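Local coordinates for hemoglobin subunit beta (Isurus oxyrinchus, PDB 3MKB), which carries oxygen on a bound haem, as the beta chain of a four-chain shark haemoglobin, at residues L28-V33 with F100-A105. Residues are numbered along the deposited sequence; the frame is centred on the assembly and turned at random.
Sequences LERMFV and FIVELA
R30 reaches from helix 20-34 to helix 93-108 to meet V102 and E103. CB leaves the backbone toward the partner helix, and with CG anti to the backbone N and chi2 also extended, the aliphatic part runs straight across. CD is the first atom to touch, 3.6 Å from V102 CG1. The chain bends at chi3, and a nearly perpendicular chi4 then turns one guanidinium face to that methyl, which sits off-centre toward the rim: CG1 is 3.6 Å from CZ and 3.7 Å from NH1. Along the edge, NE and NH2 both donate to E103 OE1, each at 2.8 Å. This is a side-on salt bridge converging on one oxygen, and the N-H...O angles of 147° and 141° show that neither bond is straight. OE1 lies in the guanidinium plane, yet both donors approach it from above the same carboxylate face, the two planes being 44° apart. At the tip, NH1 hydrogen-bonds to H121 ND1 and NH2 to F116 O, both of a neighbouring alpha chain. A leucine in place of R30 would probably leave the buried E103 carboxylate without this cation and take from F116 O and H121 ND1 the hydrogen bonds this arginine gives them. With NE, NH1 and NH2 all engaged, the guanidinium is fixed in rotation, and its buried positive charge is probably balanced by E103 at the alpha-beta interface.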
# COMPACT_ATOMS: atom_id res chain seq x y z
N LEU B 28 9.35 -19.23 0.16
CA LEU B 28 8.92 -19.26 1.54
C LEU B 28 10.07 -18.86 2.49
O LEU B 28 9.88 -18.03 3.42
CB LEU B 28 8.40 -20.68 1.85
CG LEU B 28 7.13 -21.01 2.61
CD1 LEU B 28 7.46 -21.67 3.98
CD2 LEU B 28 6.07 -19.89 2.76
N GLU B 29 11.23 -19.49 2.27
CA GLU B 29 12.43 -19.26 3.09
C GLU B 29 12.87 -17.80 3.00
O GLU B 29 13.19 -17.14 4.02
CB GLU B 29 13.59 -20.23 2.69
CG GLU B 29 13.31 -21.67 3.18
CD GLU B 29 14.27 -22.74 2.60
OE1 GLU B 29 15.00 -22.46 1.59
OE2 GLU B 29 14.24 -23.86 3.14
N ARG B 30 12.85 -17.28 1.78
CA ARG B 30 13.14 -15.90 1.54
C ARG B 30 12.20 -14.97 2.25
O ARG B 30 12.63 -13.98 2.89
CB ARG B 30 13.12 -15.60 0.03
CG ARG B 30 13.44 -14.13 -0.35
CD ARG B 30 13.49 -13.99 -1.94
NE ARG B 30 14.49 -14.90 -2.49
CZ ARG B 30 15.79 -14.59 -2.63
NH1 ARG B 30 16.23 -13.38 -2.28
NH2 ARG B 30 16.64 -15.48 -3.12
N MET B 31 10.90 -15.27 2.13
CA MET B 31 9.87 -14.41 2.74
C MET B 31 10.09 -14.35 4.25
O MET B 31 9.97 -13.29 4.84
CB MET B 31 8.48 -14.96 2.43
CG MET B 31 7.32 -14.13 3.04
SD MET B 31 5.79 -15.08 2.99
CE MET B 31 6.20 -16.46 4.07
N PHE B 32 10.50 -15.45 4.86
CA PHE B 32 10.85 -15.44 6.31
C PHE B 32 11.99 -14.53 6.72
O PHE B 32 12.01 -14.09 7.89
CB PHE B 32 11.19 -16.85 6.81
CG PHE B 32 10.05 -17.80 6.74
CD1 PHE B 32 8.77 -17.35 6.75
CD2 PHE B 32 10.27 -19.16 6.72
CE1 PHE B 32 7.70 -18.28 6.68
CE2 PHE B 32 9.24 -20.05 6.66
CZ PHE B 32 7.97 -19.63 6.65
N VAL B 33 12.98 -14.34 5.86
CA VAL B 33 14.19 -13.59 6.19
C VAL B 33 13.85 -12.16 5.82
O VAL B 33 14.10 -11.23 6.62
CB VAL B 33 15.44 -14.13 5.41
CG1 VAL B 33 16.72 -13.19 5.48
CG2 VAL B 33 15.83 -15.49 5.90
N PHE B 100 8.20 -15.26 -4.67
CA PHE B 100 8.14 -16.21 -5.74
C PHE B 100 8.68 -15.55 -6.96
O PHE B 100 9.41 -16.17 -7.73
CB PHE B 100 6.67 -16.59 -6.05
CG PHE B 100 6.30 -17.93 -5.55
CD1 PHE B 100 6.50 -19.04 -6.34
CD2 PHE B 100 5.76 -18.08 -4.25
CE1 PHE B 100 6.18 -20.32 -5.90
CE2 PHE B 100 5.41 -19.35 -3.78
CZ PHE B 100 5.62 -20.49 -4.61
N ILE B 101 8.22 -14.33 -7.20
CA ILE B 101 8.70 -13.56 -8.36
C ILE B 101 10.22 -13.39 -8.28
O ILE B 101 10.90 -13.54 -9.29
CB ILE B 101 7.99 -12.19 -8.44
CG1 ILE B 101 6.55 -12.45 -8.93
CG2 ILE B 101 8.70 -11.25 -9.45
CD1 ILE B 101 5.64 -11.35 -8.70
N VAL B 102 10.75 -13.08 -7.09
CA VAL B 102 12.22 -12.99 -6.93
C VAL B 102 12.85 -14.35 -7.30
O VAL B 102 13.90 -14.35 -7.92
CB VAL B 102 12.62 -12.48 -5.54
CG1 VAL B 102 14.18 -12.68 -5.25
CG2 VAL B 102 12.27 -10.99 -5.43
N GLU B 103 12.18 -15.47 -6.98
CA GLU B 103 12.78 -16.78 -7.25
C GLU B 103 12.67 -17.12 -8.74
O GLU B 103 13.56 -17.70 -9.31
CB GLU B 103 12.20 -17.89 -6.39
CG GLU B 103 12.66 -17.88 -4.91
CD GLU B 103 14.17 -17.90 -4.74
OE1 GLU B 103 14.63 -17.39 -3.67
OE2 GLU B 103 14.90 -18.45 -5.62
N LEU B 104 11.57 -16.74 -9.36
CA LEU B 104 11.47 -16.82 -10.85
C LEU B 104 12.53 -15.97 -11.61
O LEU B 104 13.00 -16.39 -12.65
CB LEU B 104 10.05 -16.45 -11.28
CG LEU B 104 8.96 -17.46 -10.86
CD1 LEU B 104 7.55 -16.78 -10.92
CD2 LEU B 104 9.03 -18.80 -11.73
N ALA B 105 12.84 -14.78 -11.11
CA ALA B 105 13.94 -13.94 -11.61
C ALA B 105 15.31 -14.67 -11.54
O ALA B 105 16.10 -14.67 -12.48
CB ALA B 105 13.97 -12.58 -10.82